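Local coordinates for protein sphingomyelinase-c (Listeria ivanovii, PDB 1ZWX) that belongs to the endonuclease/exonuclease/phosphatase family and is built on the DNase I-like fold, in which two mixed beta-sheets pack with helices on their outer sides, at residues Ala35-Gln40 / Thr269-Trp274; Arg63-Leu68 / Gly102-Ser107; Gln273-Val276 / Lys281-Thr284. All coordinates share one frame; numbering follows the deposited sequence.

Contact 1 of 3, residues Ala35-Gln40 / Thr269-Trp274; sequences ADLIAQ and TKSPQW
Leu37 reaches from helix 31-39 to segment 269-274 and meets Ser271, Pro272 and Trp274. Its CG lies anti to the carbonyl carbon and beside the backbone N (chi1 -70°), which carries the forked end away from the helix, and the two methyls then divide the work. CD1 goes to the indole, 3.7 Å from Trp274 CD1 on the five-membered ring, and also lies 4.2 Å from Ser271 CB. CD2 meets the pyrrolidine carbons, 4.1 Å from Pro272 CG. Trp274 holds its CG between its own backbone N and carbonyl carbon (chi1 57°), an orientation that brings the indole up to Leu37, whose CD1 approaches it obliquely. The fold here is DNase I-like: helix 31-39 follows the first strand of one of the two main sheets, and the loop leaving strand 262-266 passes over it on the way to the hairpin 274-278/281-285. That loop is braced from within, since Ser271 OG bonds to Pro272 O at 2.8 Å, approaching from 38° out of the carbonyl plane. The same hydroxyl oxygen lies at the edge of the indole, in its plane. Trp274 NE1 is satisfied by the carbonyl of Asp287, and the indole also touches His33 and Arg34 of the helix.

Contact 2 of 3, residues Arg63-Leu68 / Gly102-Ser107; sequences RLLNNL and GVAVVS
Leu65 faces strand 104-107 from helix 58-67 and makes the contact through one methyl, with purely apolar packing. Its CD2 lies 3.7 Å from Val106 CG1 and 4.1 Å from Ala104 CB, so a single carbon rests against two residues of the strand. The bond to CB leaves the helix obliquely to the strand, and the end of the side chain makes up the difference: with CG anti to the carbonyl carbon (chi1 -72°) and chi2 extended at 168°, CD2 is carried onto the sheet. Val106 answers with CG1, which stands beside its own backbone N and anti to its carbonyl carbon (chi1 -52°); the two side chains cross at a slant. Ala104 and Val106 are two apart in the strand and present CB to the helix, whereas Val105 between them points its side chain away. Leu68, three residues on, also aims at the strand, more distantly, and packs on Ala39 and Gln75. In the DNase I-like fold this is a helix lying on one face of a main beta-sheet, the strand being held between 49-55 and 74-75. Leu65 also touches Leu52 of strand 49-55 and Val78, and so spans more than one part of that face.

The backbone bonds run within the elements or to their neighbours. In the helix, Asn67 N donates to Arg63 O at 2.8 Å, and Leu68 N reaches Leu65 O at 3.2 Å. Ala104 and Val106 bond through their backbones to Leu52 and Val50, respectively. Among polar side chains, Gln75 NE2 donates to the carbonyl of Leu65, linking the helix to the edge strand, while the Arg63 guanidinium turns to Asp36 in a salt bridge.

Contact 3 of 3, residues Gln273-Val276 / Lys281-Thr284; sequences QWSV and KTYT
Strands 274-276 and 281-284 run antiparallel, their short axes 4.6 Å apart at closest and 150° between directions, with Val276 and Tyr283 as the hydrogen-bonded pair and Ser275 opposite Thr284 as the non-hydrogen-bonded one. Val276 N donates to Tyr283 O at 2.8 Å (163° at the hydrogen) and Tyr283 N returns the bond to Val276 O at 2.8 Å (171°). On the face of Ser275 and Thr284, the two hydroxyls join, Ser275 OG to Thr284 OG1 at 2.8 Å; each oxygen lies anti to its carbonyl carbon, which brings them together across the strands. Thr284 CG2, beside that hydroxyl pair, packs against the amide end of Gln273, 3.5 Å from both Gln273 NE2 and OE1, where the bent chain of the glutamine crosses it obliquely. Thr282 adds its methyl, CG2 4.0 Å from Ser275 CB. On the other face, Val276 CG2 lies 3.9 Å from Tyr283 CB, the two side chains crossing at about a right angle, while the phenol leads away from the valine and touches Glu237 of helix 233-238, with a bound glycerol about 4 Å from the tyrosine side chain. This face turns to the helices: Trp274, on the side of Val276, touches Met234 of helix 233-238, meets the ring of Tyr285, and extends to helix 31-39 of contact 1.

From the N terminus the chain passes strand 12-20 and helix 31-39, the first half of contact 1, then strand 49-55, and reaches helix 58-67. There contact 2 opens, and it closes at strand 104-107 after a loop of 33 residues. This short loop nests inside the long one that contact 1 closes only at 269-274, joining helix 31-39 to the loop after strand 262-266. The two contacts touch directly, since Asn67 ND2 bonds to Asp36 OD1 and Ala35 O, so one helix is tied to the next and through it to a main sheet. Contact 3 follows at once, sharing Gln273 and Trp274 with contact 1, and pairs the strands of the hairpin 274-278/281-285. Its nearest atoms lie about 11 Å from contact 2.

Contact 1 of 3, residues Ala35-Gln40 / Thr269-Trp274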
ATOM      1  N   ALA A  35     -10.492  -9.213  -7.607  1.00 25.46           N
ATOM      2  CA  ALA A  35     -10.906  -7.830  -7.794  1.00 26.76           C
ATOM      3  C   ALA A  35     -12.380  -7.626  -7.374  1.00 28.25           C
ATOM      4  O   ALA A  35     -12.749  -6.527  -6.927  1.00 28.66           O
ATOM      5  CB  ALA A  35     -10.694  -7.372  -9.246  1.00 26.43           C
ATOM      6  N   ASP A  36     -13.202  -8.678  -7.510  1.00 27.95           N
ATOM      7  CA  ASP A  36     -14.594  -8.650  -7.021  1.00 28.17           C
ATOM      8  C   ASP A  36     -14.692  -8.932  -5.543  1.00 28.04           C
ATOM      9  O   ASP A  36     -15.373  -8.197  -4.817  1.00 28.02           O
ATOM     10  CB  ASP A  36     -15.485  -9.639  -7.797  1.00 28.80           C
ATOM     11  CG  ASP A  36     -15.678  -9.255  -9.236  1.00 30.75           C
ATOM     12  OD1 ASP A  36     -15.554  -8.068  -9.580  1.00 33.66           O
ATOM     13  OD2 ASP A  36     -15.964 -10.151 -10.071  1.00 35.44           O
ATOM     14  N   LEU A  37     -14.016  -9.987  -5.086  1.00 28.09           N
ATOM     15  CA  LEU A  37     -14.042 -10.406  -3.692  1.00 27.66           C
ATOM     16  C   LEU A  37     -13.580  -9.296  -2.738  1.00 27.91           C
ATOM     17  O   LEU A  37     -14.192  -9.053  -1.683  1.00 26.69           O
ATOM     18  CB  LEU A  37     -13.157 -11.631  -3.480  1.00 28.47           C
ATOM     19  CG  LEU A  37     -13.605 -12.981  -4.064  1.00 29.77           C
ATOM     20  CD1 LEU A  37     -12.684 -14.064  -3.509  1.00 29.71           C
ATOM     21  CD2 LEU A  37     -15.098 -13.267  -3.703  1.00 31.16           C
ATOM     22  N   ILE A  38     -12.481  -8.651  -3.111  1.00 26.96           N
ATOM     23  CA  ILE A  38     -11.903  -7.590  -2.294  1.00 26.24           C
ATOM     24  C   ILE A  38     -12.883  -6.407  -2.174  1.00 26.38           C
ATOM     25  O   ILE A  38     -13.100  -5.898  -1.076  1.00 26.63           O
ATOM     26  CB  ILE A  38     -10.533  -7.102  -2.873  1.00 26.59           C
ATOM     27  CG1 ILE A  38      -9.436  -8.159  -2.676  1.00 24.53           C
ATOM     28  CG2 ILE A  38     -10.132  -5.739  -2.267  1.00 25.28           C
ATOM     29  CD1 ILE A  38      -8.212  -7.912  -3.623  1.00 25.18           C
ATOM     30  N   ALA A  39     -13.430  -5.946  -3.296  1.00 27.36           N
ATOM     31  CA  ALA A  39     -14.351  -4.808  -3.284  1.00 27.87           C
ATOM     32  C   ALA A  39     -15.691  -5.117  -2.576  1.00 29.16           C
ATOM     33  O   ALA A  39     -16.366  -4.180  -2.089  1.00 28.90           O
ATOM     34  CB  ALA A  39     -14.592  -4.290  -4.692  1.00 28.03           C
ATOM     35  N   GLN A  40     -16.045  -6.404  -2.496  1.00 28.74           N
ATOM     36  CA  GLN A  40     -17.258  -6.884  -1.784  1.00 29.73           C
ATOM     37  C   GLN A  40     -17.042  -7.170  -0.306  1.00 29.98           C
ATOM     38  O   GLN A  40     -17.997  -7.476   0.415  1.00 30.34           O
ATOM     39  CB  GLN A  40     -17.784  -8.174  -2.436  1.00 28.58           C
ATOM     40  CG  GLN A  40     -18.340  -7.965  -3.853  1.00 29.70           C
ATOM     41  CD  GLN A  40     -18.510  -9.266  -4.629  1.00 31.02           C
ATOM     42  OE1 GLN A  40     -18.315 -10.379  -4.109  1.00 34.58           O
ATOM     43  NE2 GLN A  40     -18.868  -9.128  -5.881  1.00 35.42           N
ATOM     44  N   THR A 269      -8.664 -11.435   8.058  1.00 37.78           N
ATOM     45  CA  THR A 269      -9.901 -11.978   7.534  1.00 38.79           C
ATOM     46  C   THR A 269      -9.672 -12.810   6.260  1.00 38.14           C
ATOM     47  O   THR A 269      -8.978 -12.376   5.329  1.00 37.73           O
ATOM     48  CB  THR A 269     -10.970 -10.876   7.314  1.00 39.46           C
ATOM     49  OG1 THR A 269     -12.213 -11.478   6.914  1.00 41.88           O
ATOM     50  CG2 THR A 269     -10.518  -9.807   6.274  1.00 40.67           C
ATOM     51  N   LYS A 270     -10.240 -14.011   6.257  1.00 37.04           N
ATOM     52  CA  LYS A 270     -10.220 -14.890   5.103  1.00 36.28           C
ATOM     53  C   LYS A 270     -11.238 -14.425   4.063  1.00 35.73           C
ATOM     54  O   LYS A 270     -12.276 -13.827   4.397  1.00 36.19           O
ATOM     55  CB  LYS A 270     -10.519 -16.329   5.535  1.00 36.18           C
ATOM     56  CG  LYS A 270      -9.419 -16.999   6.348  1.00 36.87           C
ATOM     57  N   SER A 271     -10.946 -14.685   2.796  1.00 33.45           N
ATOM     58  CA  SER A 271     -11.899 -14.461   1.736  1.00 31.57           C
ATOM     59  C   SER A 271     -12.859 -15.660   1.648  1.00 30.93           C
ATOM     60  O   SER A 271     -12.613 -16.687   2.273  1.00 29.33           O
ATOM     61  CB  SER A 271     -11.155 -14.283   0.406  1.00 32.29           C
ATOM     62  OG  SER A 271     -10.651 -15.518  -0.084  1.00 31.67           O
ATOM     63  N   PRO A 272     -13.948 -15.540   0.860  1.00 31.22           N
ATOM     64  CA  PRO A 272     -14.672 -16.747   0.451  1.00 31.63           C
ATOM     65  C   PRO A 272     -13.707 -17.664  -0.328  1.00 32.52           C
ATOM     66  O   PRO A 272     -12.743 -17.168  -0.941  1.00 31.63           O
ATOM     67  CB  PRO A 272     -15.739 -16.200  -0.493  1.00 32.31           C
ATOM     68  CG  PRO A 272     -15.973 -14.797  -0.038  1.00 31.52           C
ATOM     69  CD  PRO A 272     -14.576 -14.322   0.324  1.00 31.02           C
ATOM     70  N   GLN A 273     -13.940 -18.978  -0.278  1.00 32.76           N
ATOM     71  CA  GLN A 273     -13.102 -19.925  -1.014  1.00 32.75           C
ATOM     72  C   GLN A 273     -13.160 -19.595  -2.491  1.00 31.51           C
ATOM     73  O   GLN A 273     -14.220 -19.261  -3.028  1.00 31.06           O
ATOM     74  CB  GLN A 273     -13.592 -21.361  -0.837  1.00 34.46           C
ATOM     75  CG  GLN A 273     -13.184 -22.020   0.451  1.00 38.65           C
ATOM     76  CD  GLN A 273     -12.453 -23.321   0.175  1.00 43.87           C
ATOM     77  OE1 GLN A 273     -12.983 -24.232  -0.484  1.00 45.18           O
ATOM     78  NE2 GLN A 273     -11.208 -23.398   0.643  1.00 46.92           N
ATOM     79  N   TRP A 274     -12.006 -19.697  -3.156  1.00 30.00           N
ATOM     80  CA  TRP A 274     -11.955 -19.534  -4.596  1.00 28.23           C
ATOM     81  C   TRP A 274     -10.902 -20.482  -5.181  1.00 27.49           C
ATOM     82  O   TRP A 274      -9.974 -20.892  -4.492  1.00 26.94           O
ATOM     83  CB  TRP A 274     -11.715 -18.067  -5.010  1.00 27.67           C
ATOM     84  CG  TRP A 274     -10.439 -17.487  -4.425  1.00 28.34           C
ATOM     85  CD1 TRP A 274     -10.280 -16.873  -3.210  1.00 27.46           C
ATOM     86  CD2 TRP A 274      -9.148 -17.490  -5.044  1.00 27.84           C
ATOM     87  NE1 TRP A 274      -8.965 -16.493  -3.042  1.00 27.47           N
ATOM     88  CE2 TRP A 274      -8.253 -16.855  -4.152  1.00 27.64           C
ATOM     89  CE3 TRP A 274      -8.663 -17.962  -6.275  1.00 27.48           C
ATOM     90  CZ2 TRP A 274      -6.891 -16.694  -4.443  1.00 27.74           C
ATOM     91  CZ3 TRP A 274      -7.324 -17.783  -6.570  1.00 26.34           C
ATOM     92  CH2 TRP A 274      -6.451 -17.159  -5.658  1.00 27.43           C
TER

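Contact 2 of 3, residues Arg63-Leu68 / Gly102-Ser107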
ATOM      1  N   ARG A  63     -10.820  -3.310 -12.930  1.00 26.98           N
ATOM      2  CA  ARG A  63     -11.993  -3.869 -12.295  1.00 26.42           C
ATOM      3  C   ARG A  63     -12.134  -3.500 -10.818  1.00 26.66           C
ATOM      4  O   ARG A  63     -13.240  -3.092 -10.358  1.00 26.73           O
ATOM      5  CB  ARG A  63     -12.083  -5.389 -12.478  1.00 26.98           C
ATOM      6  CG  ARG A  63     -13.325  -5.956 -11.790  1.00 29.78           C
ATOM      7  CD  ARG A  63     -13.434  -7.436 -11.930  1.00 35.99           C
ATOM      8  NE  ARG A  63     -13.937  -7.780 -13.250  1.00 40.27           N
ATOM      9  CZ  ARG A  63     -14.319  -9.005 -13.604  1.00 42.15           C
ATOM     10  NH1 ARG A  63     -14.250 -10.003 -12.735  1.00 39.11           N
ATOM     11  NH2 ARG A  63     -14.752  -9.224 -14.841  1.00 40.84           N
ATOM     12  N   LEU A  64     -11.066  -3.671 -10.047  1.00 24.90           N
ATOM     13  CA  LEU A  64     -11.125  -3.383  -8.616  1.00 24.77           C
ATOM     14  C   LEU A  64     -11.486  -1.907  -8.381  1.00 24.31           C
ATOM     15  O   LEU A  64     -12.364  -1.605  -7.576  1.00 24.90           O
ATOM     16  CB  LEU A  64      -9.786  -3.717  -7.938  1.00 23.83           C
ATOM     17  CG  LEU A  64      -9.649  -3.298  -6.479  1.00 23.54           C
ATOM     18  CD1 LEU A  64     -10.732  -3.885  -5.575  1.00 21.72           C
ATOM     19  CD2 LEU A  64      -8.267  -3.705  -6.008  1.00 24.19           C
ATOM     20  N   LEU A  65     -10.805  -1.014  -9.078  1.00 24.66           N
ATOM     21  CA  LEU A  65     -11.007   0.414  -8.891  1.00 25.20           C
ATOM     22  C   LEU A  65     -12.440   0.773  -9.299  1.00 26.23           C
ATOM     23  O   LEU A  65     -13.116   1.562  -8.656  1.00 24.61           O
ATOM     24  CB  LEU A  65      -9.994   1.194  -9.715  1.00 24.47           C
ATOM     25  CG  LEU A  65      -8.574   1.083  -9.093  1.00 24.60           C
ATOM     26  CD1 LEU A  65      -7.588   1.613 -10.064  1.00 24.15           C
ATOM     27  CD2 LEU A  65      -8.571   1.869  -7.785  1.00 26.04           C
ATOM     28  N   ASN A  66     -12.913   0.129 -10.353  1.00 27.55           N
ATOM     29  CA  ASN A  66     -14.312   0.284 -10.745  1.00 29.22           C
ATOM     30  C   ASN A  66     -15.344  -0.200  -9.747  1.00 28.57           C
ATOM     31  O   ASN A  66     -16.321   0.516  -9.460  1.00 28.60           O
ATOM     32  CB  ASN A  66     -14.540  -0.302 -12.125  1.00 30.40           C
ATOM     33  CG  ASN A  66     -14.757   0.760 -13.119  1.00 36.25           C
ATOM     34  OD1 ASN A  66     -13.824   1.241 -13.767  1.00 42.54           O
ATOM     35  ND2 ASN A  66     -15.996   1.217 -13.192  1.00 40.74           N
ATOM     36  N   ASN A  67     -15.117  -1.389  -9.203  1.00 27.61           N
ATOM     37  CA  ASN A  67     -15.931  -1.940  -8.142  1.00 28.12           C
ATOM     38  C   ASN A  67     -15.976  -1.044  -6.907  1.00 28.49           C
ATOM     39  O   ASN A  67     -16.918  -1.130  -6.108  1.00 28.08           O
ATOM     40  CB  ASN A  67     -15.390  -3.298  -7.684  1.00 27.82           C
ATOM     41  CG  ASN A  67     -15.569  -4.410  -8.727  1.00 29.87           C
ATOM     42  OD1 ASN A  67     -16.261  -4.230  -9.707  1.00 28.29           O
ATOM     43  ND2 ASN A  67     -14.907  -5.562  -8.507  1.00 30.55           N
ATOM     44  N   LEU A  68     -14.923  -0.240  -6.724  1.00 28.67           N
ATOM     45  CA  LEU A  68     -14.768   0.564  -5.501  1.00 28.73           C
ATOM     46  C   LEU A  68     -15.385   1.954  -5.631  1.00 29.18           C
ATOM     47  O   LEU A  68     -15.449   2.708  -4.642  1.00 28.50           O
ATOM     48  CB  LEU A  68     -13.270   0.692  -5.127  1.00 28.25           C
ATOM     49  CG  LEU A  68     -12.610  -0.548  -4.491  1.00 25.69           C
ATOM     50  CD1 LEU A  68     -11.114  -0.318  -4.312  1.00 25.58           C
ATOM     51  CD2 LEU A  68     -13.270  -0.932  -3.162  1.00 24.86           C
ATOM     52  N   GLY A 102       1.697   0.203  -9.374  1.00 20.77           N
ATOM     53  CA  GLY A 102       0.750  -0.625  -8.614  1.00 20.01           C
ATOM     54  C   GLY A 102       0.038   0.117  -7.485  1.00 20.29           C
ATOM     55  O   GLY A 102      -0.816  -0.444  -6.833  1.00 20.75           O
ATOM     56  N   VAL A 103       0.356   1.396  -7.287  1.00 19.07           N
ATOM     57  CA  VAL A 103      -0.246   2.167  -6.167  1.00 18.85           C
ATOM     58  C   VAL A 103      -1.402   3.048  -6.625  1.00 17.67           C
ATOM     59  O   VAL A 103      -1.258   3.795  -7.552  1.00 18.28           O
ATOM     60  CB  VAL A 103       0.784   3.103  -5.481  1.00 18.33           C
ATOM     61  CG1 VAL A 103       0.087   3.925  -4.357  1.00 20.20           C
ATOM     62  CG2 VAL A 103       1.972   2.280  -4.911  1.00 19.18           C
ATOM     63  N   ALA A 104      -2.538   2.956  -5.945  1.00 18.26           N
ATOM     64  CA  ALA A 104      -3.608   3.936  -6.152  1.00 19.92           C
ATOM     65  C   ALA A 104      -4.182   4.352  -4.811  1.00 19.71           C
ATOM     66  O   ALA A 104      -4.065   3.633  -3.851  1.00 20.07           O
ATOM     67  CB  ALA A 104      -4.762   3.340  -7.082  1.00 18.87           C
ATOM     68  N   VAL A 105      -4.825   5.517  -4.765  1.00 19.11           N
ATOM     69  CA  VAL A 105      -5.521   5.943  -3.524  1.00 19.96           C
ATOM     70  C   VAL A 105      -6.945   6.341  -3.866  1.00 19.13           C
ATOM     71  O   VAL A 105      -7.139   7.082  -4.796  1.00 20.15           O
ATOM     72  CB  VAL A 105      -4.826   7.154  -2.867  1.00 20.69           C
ATOM     73  CG1 VAL A 105      -5.590   7.619  -1.630  1.00 21.60           C
ATOM     74  CG2 VAL A 105      -3.382   6.774  -2.425  1.00 20.96           C
ATOM     75  N   VAL A 106      -7.910   5.841  -3.116  1.00 20.23           N
ATOM     76  CA  VAL A 106      -9.320   6.169  -3.355  1.00 21.55           C
ATOM     77  C   VAL A 106      -9.931   6.725  -2.062  1.00 21.52           C
ATOM     78  O   VAL A 106      -9.500   6.383  -0.942  1.00 21.92           O
ATOM     79  CB  VAL A 106     -10.119   4.929  -3.899  1.00 20.16           C
ATOM     80  CG1 VAL A 106      -9.379   4.331  -5.137  1.00 21.40           C
ATOM     81  CG2 VAL A 106     -10.367   3.886  -2.860  1.00 22.16           C
ATOM     82  N   SER A 107     -10.935   7.595  -2.223  1.00 23.32           N
ATOM     83  CA  SER A 107     -11.505   8.322  -1.086  1.00 23.74           C
ATOM     84  C   SER A 107     -13.031   8.509  -1.243  1.00 24.47           C
ATOM     85  O   SER A 107     -13.529   8.714  -2.350  1.00 23.77           O
ATOM     86  CB  SER A 107     -10.843   9.704  -1.004  1.00 23.61           C
ATOM     87  OG  SER A 107     -11.325  10.409   0.130  1.00 25.90           O
TER

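Contact 3 of 3, residues Gln273-Val276 / Lys281-Thr284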
ATOM      1  N   GLN A 273     -13.940 -18.978  -0.278  1.00 32.76           N
ATOM      2  CA  GLN A 273     -13.102 -19.925  -1.014  1.00 32.75           C
ATOM      3  C   GLN A 273     -13.160 -19.595  -2.491  1.00 31.51           C
ATOM      4  O   GLN A 273     -14.220 -19.261  -3.028  1.00 31.06           O
ATOM      5  CB  GLN A 273     -13.592 -21.361  -0.837  1.00 34.46           C
ATOM      6  CG  GLN A 273     -13.184 -22.020   0.451  1.00 38.65           C
ATOM      7  CD  GLN A 273     -12.453 -23.321   0.175  1.00 43.87           C
ATOM      8  OE1 GLN A 273     -12.983 -24.232  -0.484  1.00 45.18           O
ATOM      9  NE2 GLN A 273     -11.208 -23.398   0.643  1.00 46.92           N
ATOM     10  N   TRP A 274     -12.006 -19.697  -3.156  1.00 30.00           N
ATOM     11  CA  TRP A 274     -11.955 -19.534  -4.596  1.00 28.23           C
ATOM     12  C   TRP A 274     -10.902 -20.482  -5.181  1.00 27.49           C
ATOM     13  O   TRP A 274      -9.974 -20.892  -4.492  1.00 26.94           O
ATOM     14  CB  TRP A 274     -11.715 -18.067  -5.010  1.00 27.67           C
ATOM     15  CG  TRP A 274     -10.439 -17.487  -4.425  1.00 28.34           C
ATOM     16  CD1 TRP A 274     -10.280 -16.873  -3.210  1.00 27.46           C
ATOM     17  CD2 TRP A 274      -9.148 -17.490  -5.044  1.00 27.84           C
ATOM     18  NE1 TRP A 274      -8.965 -16.493  -3.042  1.00 27.47           N
ATOM     19  CE2 TRP A 274      -8.253 -16.855  -4.152  1.00 27.64           C
ATOM     20  CE3 TRP A 274      -8.663 -17.962  -6.275  1.00 27.48           C
ATOM     21  CZ2 TRP A 274      -6.891 -16.694  -4.443  1.00 27.74           C
ATOM     22  CZ3 TRP A 274      -7.324 -17.783  -6.570  1.00 26.34           C
ATOM     23  CH2 TRP A 274      -6.451 -17.159  -5.658  1.00 27.43           C
ATOM     24  N   SER A 275     -11.072 -20.802  -6.455  1.00 27.21           N
ATOM     25  CA  SER A 275     -10.261 -21.827  -7.129  1.00 27.97           C
ATOM     26  C   SER A 275      -9.786 -21.375  -8.494  1.00 26.70           C
ATOM     27  O   SER A 275     -10.458 -20.623  -9.203  1.00 28.23           O
ATOM     28  CB  SER A 275     -11.086 -23.127  -7.306  1.00 28.16           C
ATOM     29  OG  SER A 275     -11.219 -23.797  -6.049  1.00 32.14           O
ATOM     30  N   VAL A 276      -8.619 -21.872  -8.873  1.00 27.28           N
ATOM     31  CA  VAL A 276      -8.066 -21.606 -10.201  1.00 27.25           C
ATOM     32  C   VAL A 276      -7.560 -22.940 -10.760  1.00 26.65           C
ATOM     33  O   VAL A 276      -7.346 -23.882 -10.003  1.00 26.04           O
ATOM     34  CB  VAL A 276      -6.914 -20.564 -10.134  1.00 26.76           C
ATOM     35  CG1 VAL A 276      -7.453 -19.186  -9.784  1.00 29.45           C
ATOM     36  CG2 VAL A 276      -5.878 -20.967  -9.097  1.00 28.31           C
ATOM     37  N   LYS A 281      -4.713 -29.188 -13.152  1.00 34.46           N
ATOM     38  CA  LYS A 281      -4.897 -29.249 -11.704  1.00 33.18           C
ATOM     39  C   LYS A 281      -5.633 -28.041 -11.128  1.00 31.85           C
ATOM     40  O   LYS A 281      -5.466 -26.918 -11.618  1.00 30.68           O
ATOM     41  CB  LYS A 281      -3.542 -29.419 -11.031  1.00 33.51           C
ATOM     42  CG  LYS A 281      -3.630 -29.826  -9.605  1.00 36.01           C
ATOM     43  CD  LYS A 281      -2.299 -30.227  -9.032  1.00 40.70           C
ATOM     44  CE  LYS A 281      -2.474 -30.539  -7.567  1.00 41.95           C
ATOM     45  NZ  LYS A 281      -1.168 -30.395  -6.874  1.00 46.98           N
ATOM     46  N   THR A 282      -6.444 -28.287 -10.095  1.00 30.16           N
ATOM     47  CA  THR A 282      -7.208 -27.228  -9.435  1.00 29.15           C
ATOM     48  C   THR A 282      -6.497 -26.809  -8.179  1.00 27.88           C
ATOM     49  O   THR A 282      -5.988 -27.648  -7.443  1.00 27.99           O
ATOM     50  CB  THR A 282      -8.673 -27.686  -9.134  1.00 29.61           C
ATOM     51  OG1 THR A 282      -9.360 -27.840 -10.373  1.00 31.24           O
ATOM     52  CG2 THR A 282      -9.449 -26.606  -8.317  1.00 29.51           C
ATOM     53  N   TYR A 283      -6.428 -25.496  -7.946  1.00 27.60           N
ATOM     54  CA  TYR A 283      -5.805 -24.947  -6.722  1.00 26.90           C
ATOM     55  C   TYR A 283      -6.868 -24.081  -6.051  1.00 26.72           C
ATOM     56  O   TYR A 283      -7.542 -23.312  -6.713  1.00 27.28           O
ATOM     57  CB  TYR A 283      -4.577 -24.082  -7.083  1.00 27.42           C
ATOM     58  CG  TYR A 283      -3.503 -24.894  -7.789  1.00 25.98           C
ATOM     59  CD1 TYR A 283      -3.552 -25.102  -9.161  1.00 28.53           C
ATOM     60  CD2 TYR A 283      -2.475 -25.485  -7.057  1.00 26.85           C
ATOM     61  CE1 TYR A 283      -2.578 -25.916  -9.805  1.00 28.21           C
ATOM     62  CE2 TYR A 283      -1.493 -26.285  -7.685  1.00 29.00           C
ATOM     63  CZ  TYR A 283      -1.561 -26.479  -9.057  1.00 28.37           C
ATOM     64  OH  TYR A 283      -0.594 -27.240  -9.685  1.00 27.78           O
ATOM     65  N   THR A 284      -6.998 -24.237  -4.752  1.00 27.29           N
ATOM     66  CA  THR A 284      -8.088 -23.606  -4.005  1.00 27.58           C
ATOM     67  C   THR A 284      -7.494 -22.774  -2.890  1.00 26.92           C
ATOM     68  O   THR A 284      -6.635 -23.228  -2.159  1.00 27.20           O
ATOM     69  CB  THR A 284      -9.043 -24.671  -3.442  1.00 28.27           C
ATOM     70  OG1 THR A 284      -9.579 -25.410  -4.535  1.00 29.61           O
ATOM     71  CG2 THR A 284     -10.225 -24.037  -2.658  1.00 27.73           C
TER